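Local coordinates for DUF3201 domain-containing protein (Pyrococcus furiosus, PDB 1YB3) that is of unknown function but belongs to the DUF3201 family and folds around a seven-stranded antiparallel beta sheet, at residues A[119-124]-A[138-143]. Sequence-based numbering, arbitrary orientation.
Sequences EDFYNF and VNSDEE
Side chains of E119, just before the edge strand 120-123, and F121 within it pack against S140 and E142 in the loop leading from helix 130-138 to strand 144-150, a small strand-edge-to-loop contact that sets a stacked carboxylate pair beside a ring-edge contact. The carboxylates of E119 and E142 lie almost parallel, their planes 17° apart, while the side chains cross at about a right angle. E142 OE2 sits 3.1 Å from E119 CD and 3.3 Å from E119 OE2, close for like charges, which would probably raise the pKa of one or both acids. Each acid also accepts a backbone N-H from the loop between strands 108-112 and 120-123: E119 OE1 from E115, E142 OE1 from A114. Replacing E119 by alanine removes the acceptor of the E115 N-H and would probably leave the E142 carboxylate without its stacked neighbour. Beside the acids, F121 turns its ring edge to S140, whose CB lies in the ring plane, 3.7 Å from F121 CE1; V133, R136 and I137 also pack on this ring. With chi1 at 76°, S140 OG accepts the N-H of E142, two residues on (3.3 Å from E142 N, 163°), and also bonds to I137 O: an ST turn in a connecting loop, packed against the edge strand of an antiparallel sheet.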
loop_
_atom_site.group_PDB
_atom_site.type_symbol
_atom_site.label_atom_id
_atom_site.label_comp_id
_atom_site.label_asym_id
_atom_site.label_seq_id
_atom_site.Cartn_x
_atom_site.Cartn_y
_atom_site.Cartn_z
ATOM N N GLU A 119 -2.621 -7.591 12.336
ATOM C CA GLU A 119 -3.995 -7.772 11.913
ATOM C C GLU A 119 -4.095 -7.986 10.415
ATOM O O GLU A 119 -4.620 -7.128 9.703
ATOM C CB GLU A 119 -4.850 -6.564 12.320
ATOM C CG GLU A 119 -5.128 -6.425 13.815
ATOM C CD GLU A 119 -4.429 -5.252 14.468
ATOM O OE1 GLU A 119 -4.131 -4.244 13.793
ATOM O OE2 GLU A 119 -4.206 -5.314 15.691
ATOM N N ASP A 120 -3.599 -9.126 9.941
ATOM C CA ASP A 120 -3.645 -9.440 8.516
ATOM C C ASP A 120 -4.911 -10.189 8.097
ATOM O O ASP A 120 -5.144 -11.335 8.498
ATOM C CB ASP A 120 -2.373 -10.146 8.055
ATOM C CG ASP A 120 -2.249 -10.177 6.549
ATOM O OD1 ASP A 120 -1.972 -9.109 5.933
ATOM O OD2 ASP A 120 -2.436 -11.276 5.987
ATOM N N PHE A 121 -5.715 -9.540 7.262
ATOM C CA PHE A 121 -6.921 -10.152 6.715
ATOM C C PHE A 121 -6.642 -10.977 5.455
ATOM O O PHE A 121 -7.269 -12.026 5.236
ATOM C CB PHE A 121 -7.980 -9.082 6.422
ATOM C CG PHE A 121 -8.440 -8.334 7.633
ATOM C CD1 PHE A 121 -9.246 -8.956 8.598
ATOM C CD2 PHE A 121 -8.077 -6.997 7.820
ATOM C CE1 PHE A 121 -9.673 -8.248 9.724
ATOM C CE2 PHE A 121 -8.502 -6.287 8.947
ATOM C CZ PHE A 121 -9.311 -6.912 9.891
ATOM N N TYR A 122 -5.706 -10.490 4.634
ATOM C CA TYR A 122 -5.303 -11.158 3.402
ATOM C C TYR A 122 -3.821 -10.897 3.188
ATOM O O TYR A 122 -3.347 -9.763 3.355
ATOM C CB TYR A 122 -6.116 -10.623 2.210
ATOM C CG TYR A 122 -5.726 -11.189 0.857
ATOM C CD1 TYR A 122 -6.316 -12.366 0.365
ATOM C CD2 TYR A 122 -4.788 -10.531 0.052
ATOM C CE1 TYR A 122 -5.955 -12.878 -0.890
ATOM C CE2 TYR A 122 -4.419 -11.028 -1.186
ATOM C CZ TYR A 122 -5.009 -12.195 -1.665
ATOM O OH TYR A 122 -4.639 -12.666 -2.908
ATOM N N ASN A 123 -3.098 -11.959 2.848
ATOM C CA ASN A 123 -1.694 -11.900 2.455
ATOM C C ASN A 123 -1.578 -12.705 1.172
ATOM O O ASN A 123 -1.885 -13.900 1.168
ATOM C CB ASN A 123 -0.810 -12.512 3.560
ATOM C CG ASN A 123 0.676 -12.324 3.303
ATOM O OD1 ASN A 123 1.137 -12.443 2.185
ATOM N ND2 ASN A 123 1.439 -12.054 4.365
ATOM N N PHE A 124 -1.150 -12.059 0.086
ATOM C CA PHE A 124 -1.127 -12.706 -1.242
ATOM C C PHE A 124 -0.176 -13.906 -1.309
ATOM O O PHE A 124 -0.292 -14.744 -2.210
ATOM C CB PHE A 124 -0.727 -11.694 -2.319
ATOM C CG PHE A 124 0.759 -11.482 -2.433
ATOM C CD1 PHE A 124 1.501 -12.158 -3.408
ATOM C CD2 PHE A 124 1.418 -10.587 -1.578
ATOM C CE1 PHE A 124 2.892 -11.952 -3.530
ATOM C CE2 PHE A 124 2.799 -10.364 -1.690
ATOM C CZ PHE A 124 3.542 -11.056 -2.671
ATOM N N VAL A 138 -15.517 -8.547 9.228
ATOM C CA VAL A 138 -16.798 -8.426 9.954
ATOM C C VAL A 138 -16.649 -8.816 11.431
ATOM O O VAL A 138 -17.147 -8.117 12.312
ATOM C CB VAL A 138 -17.934 -9.243 9.262
ATOM C CG1 VAL A 138 -19.156 -9.405 10.175
ATOM C CG2 VAL A 138 -18.341 -8.587 7.935
ATOM N N ASN A 139 -15.924 -9.907 11.679
ATOM C CA ASN A 139 -15.713 -10.448 13.035
ATOM C C ASN A 139 -14.555 -9.812 13.820
ATOM O O ASN A 139 -14.241 -10.243 14.939
ATOM C CB ASN A 139 -15.522 -11.971 12.959
ATOM C CG ASN A 139 -16.714 -12.679 12.325
ATOM O OD1 ASN A 139 -17.796 -12.107 12.204
ATOM N ND2 ASN A 139 -16.514 -13.922 11.911
ATOM N N SER A 140 -13.933 -8.783 13.247
ATOM C CA SER A 140 -12.763 -8.145 13.859
ATOM C C SER A 140 -13.132 -6.943 14.728
ATOM O O SER A 140 -14.296 -6.536 14.781
ATOM C CB SER A 140 -11.785 -7.694 12.770
ATOM O OG SER A 140 -12.269 -6.516 12.136
ATOM N N ASP A 141 -12.125 -6.384 15.397
ATOM C CA ASP A 141 -12.267 -5.164 16.192
ATOM C C ASP A 141 -11.643 -3.952 15.467
ATOM O O ASP A 141 -11.306 -2.946 16.097
ATOM C CB ASP A 141 -11.580 -5.358 17.558
ATOM C CG ASP A 141 -10.086 -5.623 17.425
ATOM O OD1 ASP A 141 -9.701 -6.402 16.519
ATOM O OD2 ASP A 141 -9.293 -5.053 18.220
ATOM N N GLU A 142 -11.496 -4.052 14.145
ATOM C CA GLU A 142 -10.770 -3.028 13.382
ATOM C C GLU A 142 -11.731 -2.115 12.605
ATOM O O GLU A 142 -12.580 -2.598 11.854
ATOM C CB GLU A 142 -9.741 -3.685 12.447
ATOM C CG GLU A 142 -8.626 -4.502 13.154
ATOM C CD GLU A 142 -7.636 -3.656 13.939
ATOM O OE1 GLU A 142 -7.232 -2.578 13.462
ATOM O OE2 GLU A 142 -7.241 -4.074 15.048
ATOM N N GLU A 143 -11.607 -0.804 12.813
ATOM C CA GLU A 143 -12.470 0.178 12.150
ATOM C C GLU A 143 -11.955 0.592 10.760
ATOM O O GLU A 143 -12.746 0.743 9.830
ATOM C CB GLU A 143 -12.671 1.407 13.044
ATOM C CG GLU A 143 -13.298 2.644 12.371
ATOM C CD GLU A 143 -14.673 2.393 11.745
ATOM O OE1 GLU A 143 -15.319 1.354 12.042
ATOM O OE2 GLU A 143 -15.107 3.254 10.949
#